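Local coordinates for protein beta-galactosidase (Bacteroides thetaiotaomicron, PDB 5MUJ) that is a glycoside hydrolase that binds chain B of the plant pectin rhamnogalacturonan II and probably acts on it as an arabinofuranosidase, at residues L190-E201 against W253-V261; D341-C349 against A360-G368. All blocks are in the same frame, centred on the assembly; numbering follows the deposited sequence.

Contact 1. Residues L190-E201 against W253-V261; sequences LSIHDKDAQWWE and WKRYPGNPV
Arg255 thrusts its guanidinium among the carboxylates of Asp194, Asp196 and Glu201, forming a salt-bridge network within a five-bladed beta-propeller: the loop 190-201, which leads from one blade into the next, is pinned to the short outermost strand 254-255 of the blade it enters. The bend at chi2 (72°) directs the rest of the arginine into this cluster. Asp194 takes it end-on: a single oxygen, OD2, lying in the guanidinium plane, receives both NH1 at 2.9 Å and NH2 at 3.1 Å, while the two flat groups stand nearly perpendicular. Glu201 binds side-on: OE2 accepts NE at 2.8 Å through its syn lone pair, and OE1, also bonded to Tyr226, is met by NH2 from above the carboxylate plane. Asp196 differs again, since its OD2, 2.8 Å from NH1, is tilted out of the guanidinium plane. One face of the group is packed by Ala197 CA. With three acids around it, the positive charge of Arg255 is probably well stabilised.

Gln198 runs alongside the stem of Arg255 in the opposite direction, and its amide is fixed at both ends. NE2 points almost straight at Tyr256 O (3.0 Å, 174°). OE1 accepts Asn259 ND2, which also hydrogen-bonds to Ile244 O, on a lone pair in the carbonyl plane and Trp200 NE1 from above that plane, which settles which way the amide is turned.

Beyond it, Trp200 is sandwiched, Glu201 CB over one ring face and Pro260 CB over the opposite one. Pro260, which follows a cis peptide bond, also crosses Trp199 at about a right angle, its CD 3.3 Å from Trp199 CZ2. A water in the plane of the Trp199 ring accepts from NE1 at 2.8 Å and donates to Asn259 O.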
loop_
_atom_site.group_PDB
_atom_site.type_symbol
_atom_site.label_atom_id
_atom_site.label_comp_id
_atom_site.label_asym_id
_atom_site.label_seq_id
_atom_site.Cartn_x
_atom_site.Cartn_y
_atom_site.Cartn_z
ATOM N N LEU A 190 15.950 5.888 -0.402
ATOM C CA LEU A 190 16.343 4.993 -1.488
ATOM C C LEU A 190 16.001 5.685 -2.772
ATOM O O LEU A 190 14.994 6.378 -2.890
ATOM C CB LEU A 190 15.650 3.630 -1.490
ATOM C CG LEU A 190 15.611 2.693 -0.263
ATOM C CD1 LEU A 190 15.217 3.384 1.014
ATOM C CD2 LEU A 190 14.622 1.583 -0.532
ATOM N N SER A 191 16.787 5.424 -3.797
ATOM C CA SER A 191 16.531 6.025 -5.090
ATOM C C SER A 191 17.060 5.071 -6.140
ATOM O O SER A 191 17.882 4.216 -5.818
ATOM C CB SER A 191 17.196 7.396 -5.158
ATOM O OG SER A 191 17.531 7.777 -6.487
ATOM N N ILE A 192 16.579 5.241 -7.366
ATOM C CA ILE A 192 17.026 4.426 -8.544
ATOM C C ILE A 192 18.487 4.696 -9.010
ATOM O O ILE A 192 19.060 3.891 -9.725
ATOM C CB ILE A 192 16.086 4.628 -9.774
ATOM C CG1 ILE A 192 16.332 6.006 -10.440
ATOM C CG2 ILE A 192 14.619 4.392 -9.386
ATOM C CD1 ILE A 192 15.623 6.306 -11.729
ATOM N N HIS A 193 18.998 5.863 -8.617
ATOM C CA HIS A 193 20.321 6.365 -8.911
ATOM C C HIS A 193 21.362 5.947 -7.909
ATOM O O HIS A 193 22.554 6.178 -8.150
ATOM C CB HIS A 193 20.246 7.881 -8.980
ATOM C CG HIS A 193 19.391 8.384 -10.098
ATOM N ND1 HIS A 193 19.506 7.922 -11.390
ATOM C CD2 HIS A 193 18.391 9.292 -10.112
ATOM C CE1 HIS A 193 18.627 8.536 -12.159
ATOM N NE2 HIS A 193 17.938 9.373 -11.406
ATOM N N ASP A 194 20.975 5.280 -6.833
ATOM C CA ASP A 194 21.949 4.783 -5.876
ATOM C C ASP A 194 22.942 3.801 -6.548
ATOM O O ASP A 194 22.578 3.041 -7.439
ATOM C CB ASP A 194 21.269 4.052 -4.716
ATOM C CG ASP A 194 20.290 4.924 -3.875
ATOM O OD1 ASP A 194 20.423 6.149 -3.778
ATOM O OD2 ASP A 194 19.396 4.303 -3.231
ATOM N N LYS A 195 24.184 3.807 -6.070
ATOM C CA LYS A 195 25.258 2.885 -6.540
ATOM C C LYS A 195 24.846 1.438 -6.366
ATOM O O LYS A 195 25.173 0.595 -7.176
ATOM C CB LYS A 195 26.495 3.089 -5.667
ATOM N N ASP A 196 24.098 1.177 -5.291
ATOM C CA ASP A 196 23.653 -0.179 -4.924
ATOM C C ASP A 196 22.229 -0.532 -5.378
ATOM O O ASP A 196 21.715 -1.573 -4.980
ATOM C CB ASP A 196 23.780 -0.368 -3.405
ATOM C CG ASP A 196 22.916 0.584 -2.617
ATOM O OD1 ASP A 196 23.195 1.805 -2.661
ATOM O OD2 ASP A 196 21.951 0.123 -1.957
ATOM N N ALA A 197 21.617 0.297 -6.224
ATOM C CA ALA A 197 20.318 -0.036 -6.829
ATOM C C ALA A 197 20.417 -1.279 -7.708
ATOM O O ALA A 197 21.404 -1.464 -8.432
ATOM C CB ALA A 197 19.787 1.116 -7.655
ATOM N N GLN A 198 19.388 -2.114 -7.629
ATOM C CA GLN A 198 19.334 -3.391 -8.330
ATOM C C GLN A 198 18.439 -3.336 -9.581
ATOM O O GLN A 198 17.662 -2.378 -9.769
ATOM C CB GLN A 198 18.850 -4.454 -7.362
ATOM C CG GLN A 198 19.782 -4.678 -6.183
ATOM C CD GLN A 198 19.118 -5.439 -5.060
ATOM O OE1 GLN A 198 17.943 -5.197 -4.763
ATOM N NE2 GLN A 198 19.848 -6.349 -4.428
ATOM N N TRP A 199 18.564 -4.343 -10.458
ATOM C CA TRP A 199 17.844 -4.337 -11.735
ATOM C C TRP A 199 16.330 -4.099 -11.617
ATOM O O TRP A 199 15.756 -3.385 -12.414
ATOM C CB TRP A 199 18.109 -5.632 -12.544
ATOM C CG TRP A 199 17.607 -6.954 -11.921
ATOM C CD1 TRP A 199 18.315 -7.805 -11.105
ATOM C CD2 TRP A 199 16.279 -7.536 -12.030
ATOM N NE1 TRP A 199 17.567 -8.889 -10.787
ATOM C CE2 TRP A 199 16.304 -8.743 -11.317
ATOM C CE3 TRP A 199 15.120 -7.184 -12.726
ATOM C CZ2 TRP A 199 15.168 -9.568 -11.209
ATOM C CZ3 TRP A 199 14.025 -7.987 -12.630
ATOM C CH2 TRP A 199 14.054 -9.181 -11.898
ATOM N N TRP A 200 15.735 -4.722 -10.622
ATOM C CA TRP A 200 14.265 -4.724 -10.451
ATOM C C TRP A 200 13.634 -3.402 -10.035
ATOM O O TRP A 200 12.395 -3.280 -10.044
ATOM C CB TRP A 200 13.938 -5.824 -9.466
ATOM C CG TRP A 200 14.308 -5.481 -8.074
ATOM C CD1 TRP A 200 15.506 -5.651 -7.482
ATOM C CD2 TRP A 200 13.451 -4.903 -7.067
ATOM N NE1 TRP A 200 15.495 -5.198 -6.205
ATOM C CE2 TRP A 200 14.233 -4.734 -5.909
ATOM C CE3 TRP A 200 12.122 -4.478 -7.052
ATOM C CZ2 TRP A 200 13.718 -4.177 -4.726
ATOM C CZ3 TRP A 200 11.611 -3.935 -5.868
ATOM C CH2 TRP A 200 12.404 -3.786 -4.734
ATOM N N GLU A 201 14.463 -2.425 -9.677
ATOM C CA GLU A 201 14.007 -1.121 -9.178
ATOM C C GLU A 201 14.615 0.030 -9.989
ATOM O O GLU A 201 14.571 1.139 -9.561
ATOM C CB GLU A 201 14.364 -0.987 -7.688
ATOM C CG GLU A 201 15.868 -0.907 -7.452
ATOM C CD GLU A 201 16.295 -0.775 -6.018
ATOM O OE1 GLU A 201 15.597 -0.075 -5.249
ATOM O OE2 GLU A 201 17.377 -1.334 -5.678
ATOM N N TRP A 253 20.112 2.513 4.482
ATOM C CA TRP A 253 19.459 1.312 3.957
ATOM C C TRP A 253 20.386 0.511 3.049
ATOM O O TRP A 253 21.184 1.101 2.322
ATOM C CB TRP A 253 18.189 1.716 3.196
ATOM C CG TRP A 253 17.179 2.293 4.143
ATOM C CD1 TRP A 253 17.086 3.594 4.549
ATOM C CD2 TRP A 253 16.163 1.570 4.866
ATOM N NE1 TRP A 253 16.078 3.721 5.484
ATOM C CE2 TRP A 253 15.484 2.500 5.677
ATOM C CE3 TRP A 253 15.750 0.227 4.889
ATOM C CZ2 TRP A 253 14.418 2.125 6.525
ATOM C CZ3 TRP A 253 14.696 -0.147 5.734
ATOM C CH2 TRP A 253 14.033 0.803 6.529
ATOM N N LYS A 254 20.323 -0.816 3.153
ATOM C CA LYS A 254 20.964 -1.741 2.208
ATOM C C LYS A 254 19.867 -2.592 1.569
ATOM O O LYS A 254 18.910 -2.969 2.262
ATOM C CB LYS A 254 21.922 -2.705 2.918
ATOM C CG LYS A 254 22.980 -2.107 3.822
ATOM C CD LYS A 254 23.587 -3.227 4.658
ATOM C CE LYS A 254 24.841 -2.798 5.399
ATOM N NZ LYS A 254 25.133 -3.721 6.533
ATOM N N ARG A 255 19.974 -2.867 0.278
ATOM C CA ARG A 255 19.116 -3.833 -0.400
ATOM C C ARG A 255 19.415 -5.248 0.092
ATOM O O ARG A 255 20.585 -5.606 0.347
ATOM C CB ARG A 255 19.304 -3.805 -1.912
ATOM C CG ARG A 255 18.577 -2.723 -2.661
ATOM C CD ARG A 255 19.174 -1.367 -2.447
ATOM N NE ARG A 255 18.497 -0.407 -3.312
ATOM C CZ ARG A 255 18.700 0.902 -3.329
ATOM N NH1 ARG A 255 19.589 1.462 -2.530
ATOM N NH2 ARG A 255 18.026 1.651 -4.213
ATOM N N TYR A 256 18.389 -6.076 0.125
ATOM C CA TYR A 256 18.544 -7.491 0.354
ATOM C C TYR A 256 19.212 -8.074 -0.888
ATOM O O TYR A 256 18.766 -7.813 -2.032
ATOM C CB TYR A 256 17.186 -8.158 0.657
ATOM C CG TYR A 256 17.258 -9.664 0.765
ATOM C CD1 TYR A 256 17.974 -10.270 1.790
ATOM C CD2 TYR A 256 16.599 -10.483 -0.149
ATOM C CE1 TYR A 256 18.051 -11.648 1.902
ATOM C CE2 TYR A 256 16.651 -11.869 -0.050
ATOM C CZ TYR A 256 17.372 -12.450 0.972
ATOM O OH TYR A 256 17.448 -13.825 1.105
ATOM N N PRO A 257 20.326 -8.820 -0.688
ATOM C CA PRO A 257 21.039 -9.297 -1.858
ATOM C C PRO A 257 20.229 -10.224 -2.732
ATOM O O PRO A 257 20.510 -10.288 -3.913
ATOM C CB PRO A 257 22.208 -10.069 -1.253
ATOM C CG PRO A 257 22.511 -9.339 -0.030
ATOM C CD PRO A 257 21.128 -9.065 0.531
ATOM N N GLY A 258 19.251 -10.929 -2.157
ATOM C CA GLY A 258 18.400 -11.851 -2.903
ATOM C C GLY A 258 17.174 -11.252 -3.568
ATOM O O GLY A 258 16.326 -11.999 -4.045
ATOM N N ASN A 259 17.087 -9.920 -3.644
ATOM C CA ASN A 259 15.963 -9.263 -4.338
ATOM C C ASN A 259 15.878 -9.571 -5.847
ATOM O O ASN A 259 16.938 -9.853 -6.500
ATOM C CB ASN A 259 16.061 -7.754 -4.215
ATOM C CG ASN A 259 15.606 -7.239 -2.881
ATOM O OD1 ASN A 259 14.859 -7.917 -2.187
ATOM N ND2 ASN A 259 16.083 -6.052 -2.488
ATOM N N PRO A 260 14.679 -9.525 -6.451
ATOM C CA PRO A 260 13.356 -9.366 -5.770
ATOM C C PRO A 260 12.916 -10.663 -5.089
ATOM O O PRO A 260 13.298 -11.742 -5.516
ATOM C CB PRO A 260 12.410 -8.974 -6.925
ATOM C CG PRO A 260 13.088 -9.436 -8.187
ATOM C CD PRO A 260 14.576 -9.522 -7.929
ATOM N N VAL A 261 12.118 -10.574 -4.023
ATOM C CA VAL A 261 11.682 -11.764 -3.297
ATOM C C VAL A 261 10.279 -12.271 -3.719
ATOM O O VAL A 261 9.869 -13.346 -3.298
ATOM C CB VAL A 261 11.660 -11.529 -1.774
ATOM C CG1 VAL A 261 13.045 -11.164 -1.282
ATOM C CG2 VAL A 261 10.603 -10.489 -1.358
HETATM O O HOH W 1 22.504 -2.219 -0.883
HETATM O O HOH W 2 17.653 -11.031 -8.952
#

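Contact 2. Residues D341-C349 against A360-G368; sequences DGVVYHFYC and AIATSKPMG
Tyr348 lays its ring over Ala360, its partner in a hydrogen-bonded antiparallel pair. From CB, the side chain takes chi1 of 69°, with CG between the backbone N and carbonyl carbon, and the ring therefore swings across to strand 360-363. CD1 lies 3.7 Å from Ala360 O. CE1 comes next, near Ala360 CB, and the ring edge on this side faces Ala362 N. Of the ring atoms CZ comes nearest the Ala360 methyl, 3.7 Å from CB. Ala360 CB sits over the ring face, 23° off the normal through the ring centre, a CH-pi contact. At the tip, OH hydrogen-bonds to Asp328 and Tyr327. Replacing Tyr348 by an alanine would probably leave the Ala360 methyl without its aromatic cover and Asp328 without a hydroxyl partner.

On the other face of the sheet, Phe347 and Ile361 lie side by side, CE2 and CD1 3.5 Å apart, with Ile361 CG2 over the phenyl face. The ladder between them is regular: His346 N reaches Ala362 O at 2.8 Å and 178°. At its far end a side chain joins in: Val344 N donates to Ser364 OG at 2.9 Å, while Ser364 N still bonds to Val344 O. Because 360-363 also pairs with strand 45-51 near the N-terminus, this hairpin belongs to the "Velcro" blade that closes a beta-propeller ring.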
loop_
_atom_site.group_PDB
_atom_site.type_symbol
_atom_site.label_atom_id
_atom_site.label_comp_id
_atom_site.label_asym_id
_atom_site.label_seq_id
_atom_site.Cartn_x
_atom_site.Cartn_y
_atom_site.Cartn_z
ATOM N N ASP A 341 -12.679 -7.514 16.546
ATOM C CA ASP A 341 -13.911 -8.010 17.135
ATOM C C ASP A 341 -14.585 -9.033 16.234
ATOM O O ASP A 341 -15.753 -8.916 15.926
ATOM C CB ASP A 341 -14.844 -6.826 17.450
ATOM C CG ASP A 341 -16.043 -7.226 18.286
ATOM O OD1 ASP A 341 -15.875 -7.948 19.297
ATOM O OD2 ASP A 341 -17.150 -6.807 17.896
ATOM N N GLY A 342 -13.816 -10.015 15.788
ATOM C CA GLY A 342 -14.355 -11.137 15.033
ATOM C C GLY A 342 -14.786 -10.862 13.595
ATOM O O GLY A 342 -15.448 -11.703 12.981
ATOM N N VAL A 343 -14.379 -9.723 13.038
ATOM C CA VAL A 343 -14.747 -9.346 11.673
ATOM C C VAL A 343 -13.481 -8.897 10.961
ATOM O O VAL A 343 -12.686 -8.152 11.554
ATOM C CB VAL A 343 -15.802 -8.224 11.685
ATOM C CG1 VAL A 343 -16.242 -7.838 10.285
ATOM C CG2 VAL A 343 -17.014 -8.642 12.541
ATOM N N VAL A 344 -13.306 -9.354 9.714
ATOM C CA VAL A 344 -12.212 -8.916 8.836
ATOM C C VAL A 344 -12.677 -7.814 7.899
ATOM O O VAL A 344 -13.720 -7.951 7.264
ATOM C CB VAL A 344 -11.630 -10.071 7.985
ATOM C CG1 VAL A 344 -10.444 -9.560 7.151
ATOM C CG2 VAL A 344 -11.187 -11.221 8.849
ATOM N N TYR A 345 -11.916 -6.707 7.868
ATOM C CA TYR A 345 -12.203 -5.561 7.019
ATOM C C TYR A 345 -11.035 -5.449 6.041
ATOM O O TYR A 345 -9.905 -5.228 6.473
ATOM C CB TYR A 345 -12.306 -4.250 7.823
ATOM C CG TYR A 345 -13.347 -4.237 8.937
ATOM C CD1 TYR A 345 -13.127 -4.899 10.152
ATOM C CD2 TYR A 345 -14.529 -3.521 8.792
ATOM C CE1 TYR A 345 -14.092 -4.889 11.155
ATOM C CE2 TYR A 345 -15.478 -3.494 9.799
ATOM C CZ TYR A 345 -15.239 -4.157 10.968
ATOM O OH TYR A 345 -16.182 -4.143 11.989
ATOM N N HIS A 346 -11.332 -5.572 4.755
ATOM C CA HIS A 346 -10.337 -5.475 3.717
ATOM C C HIS A 346 -10.581 -4.162 2.965
ATOM O O HIS A 346 -11.536 -4.055 2.205
ATOM C CB HIS A 346 -10.418 -6.675 2.794
ATOM C CG HIS A 346 -9.229 -6.820 1.876
ATOM N ND1 HIS A 346 -8.735 -8.061 1.531
ATOM C CD2 HIS A 346 -8.491 -5.916 1.157
ATOM C CE1 HIS A 346 -7.715 -7.920 0.687
ATOM N NE2 HIS A 346 -7.548 -6.641 0.442
ATOM N N PHE A 347 -9.688 -3.174 3.204
ATOM C CA PHE A 347 -9.732 -1.898 2.520
ATOM C C PHE A 347 -8.991 -1.989 1.192
ATOM O O PHE A 347 -7.886 -2.569 1.131
ATOM C CB PHE A 347 -9.101 -0.799 3.387
ATOM C CG PHE A 347 -9.846 -0.569 4.684
ATOM C CD1 PHE A 347 -9.641 -1.400 5.777
ATOM C CD2 PHE A 347 -10.774 0.466 4.801
ATOM C CE1 PHE A 347 -10.345 -1.204 6.986
ATOM C CE2 PHE A 347 -11.488 0.651 5.995
ATOM C CZ PHE A 347 -11.258 -0.179 7.074
ATOM N N TYR A 348 -9.566 -1.449 0.134
ATOM C CA TYR A 348 -8.947 -1.565 -1.200
ATOM C C TYR A 348 -9.296 -0.391 -2.058
ATOM O O TYR A 348 -10.166 0.396 -1.686
ATOM C CB TYR A 348 -9.354 -2.872 -1.879
ATOM C CG TYR A 348 -10.819 -3.016 -2.312
ATOM C CD1 TYR A 348 -11.817 -3.468 -1.411
ATOM C CD2 TYR A 348 -11.231 -2.635 -3.560
ATOM C CE1 TYR A 348 -13.112 -3.629 -1.851
ATOM C CE2 TYR A 348 -12.543 -2.770 -3.997
ATOM C CZ TYR A 348 -13.499 -3.249 -3.101
ATOM O OH TYR A 348 -14.835 -3.418 -3.510
ATOM N N CYS A 349 -8.586 -0.209 -3.161
ATOM C CA CYS A 349 -8.833 0.892 -4.091
ATOM C C CYS A 349 -9.732 0.398 -5.210
ATOM O O CYS A 349 -9.420 -0.597 -5.880
ATOM C CB CYS A 349 -7.519 1.450 -4.670
ATOM S SG CYS A 349 -7.751 2.683 -5.967
ATOM N N ALA A 360 -12.589 1.542 -0.987
ATOM C CA ALA A 360 -13.784 0.749 -0.568
ATOM C C ALA A 360 -13.415 -0.312 0.456
ATOM O O ALA A 360 -12.241 -0.534 0.778
ATOM C CB ALA A 360 -14.432 0.107 -1.725
ATOM N N ILE A 361 -14.445 -0.944 1.019
ATOM C CA ILE A 361 -14.261 -1.963 2.026
ATOM C C ILE A 361 -15.037 -3.234 1.723
ATOM O O ILE A 361 -16.207 -3.170 1.325
ATOM C CB ILE A 361 -14.763 -1.473 3.390
ATOM C CG1 ILE A 361 -14.388 -0.022 3.570
ATOM C CG2 ILE A 361 -14.158 -2.304 4.498
ATOM C CD1 ILE A 361 -14.846 0.518 4.905
ATOM N N ALA A 362 -14.424 -4.383 1.990
ATOM C CA ALA A 362 -15.136 -5.662 1.976
ATOM C C ALA A 362 -14.981 -6.308 3.376
ATOM O O ALA A 362 -14.007 -6.056 4.076
ATOM C CB ALA A 362 -14.601 -6.562 0.860
ATOM N N THR A 363 -15.975 -7.103 3.808
ATOM C CA THR A 363 -15.951 -7.680 5.153
ATOM C C THR A 363 -16.259 -9.173 5.157
ATOM O O THR A 363 -16.821 -9.691 4.211
ATOM C CB THR A 363 -16.933 -6.949 6.090
ATOM O OG1 THR A 363 -18.243 -7.010 5.533
ATOM C CG2 THR A 363 -16.499 -5.488 6.279
ATOM N N SER A 364 -15.860 -9.842 6.224
ATOM C CA SER A 364 -16.089 -11.279 6.383
ATOM C C SER A 364 -17.574 -11.672 6.692
ATOM O O SER A 364 -17.963 -12.807 6.409
ATOM C CB SER A 364 -15.216 -11.834 7.482
ATOM O OG SER A 364 -15.370 -11.078 8.661
ATOM N N LYS A 365 -18.370 -10.776 7.288
ATOM C CA LYS A 365 -19.831 -10.955 7.274
ATOM C C LYS A 365 -20.484 -9.647 6.857
ATOM O O LYS A 365 -19.836 -8.593 6.930
ATOM C CB LYS A 365 -20.334 -11.402 8.650
ATOM C CG LYS A 365 -20.188 -10.341 9.741
ATOM C CD LYS A 365 -20.590 -10.878 11.110
ATOM C CE LYS A 365 -20.801 -9.767 12.131
ATOM N NZ LYS A 365 -21.501 -10.297 13.339
ATOM N N PRO A 366 -21.748 -9.696 6.387
ATOM C CA PRO A 366 -22.378 -8.411 6.061
ATOM C C PRO A 366 -22.367 -7.410 7.238
ATOM O O PRO A 366 -22.723 -7.780 8.378
ATOM C CB PRO A 366 -23.830 -8.796 5.722
ATOM C CG PRO A 366 -23.776 -10.242 5.364
ATOM C CD PRO A 366 -22.712 -10.821 6.276
HETATM N N MSE A 367 -21.969 -6.154 6.959
HETATM C CA MSE A 367 -21.917 -5.046 7.916
HETATM C C MSE A 367 -22.715 -3.851 7.417
HETATM O O MSE A 367 -22.464 -2.726 7.822
HETATM C CB MSE A 367 -20.450 -4.661 8.153
HETATM C CG MSE A 367 -19.604 -5.758 8.780
HETATM SE SE MSE A 367 -20.202 -6.332 10.564
HETATM C CE MSE A 367 -19.593 -4.689 11.429
ATOM N N GLY A 368 -23.701 -4.084 6.564
ATOM C CA GLY A 368 -24.482 -3.038 5.922
ATOM C C GLY A 368 -23.932 -2.619 4.569
ATOM O O GLY A 368 -23.245 -3.378 3.895
HETATM O O HOH W 3 -16.893 -12.238 10.605
#

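How the contacts relate
Contact 1 closes before contact 2 opens along the chain, and the two lie on opposite sides of its centre, with centres 35 Å apart and nearest atoms about 19 Å apart. They share no sheet. Contact 1 belongs to the blade built from strands 204-212, 222-231, 238-247 and 254-255, joining its outermost strand to the loop that enters it; contact 2 pairs strands 343-351 and 357-363 within the blade that strand 45-51 completes. One thus fastens a connection between blades, the other helps close the ring. Neither touches the bound glycan: the side chain of Glu201 is about 10 Å from a substituted fucose and that of Tyr348 about 11 Å from a rhamnose.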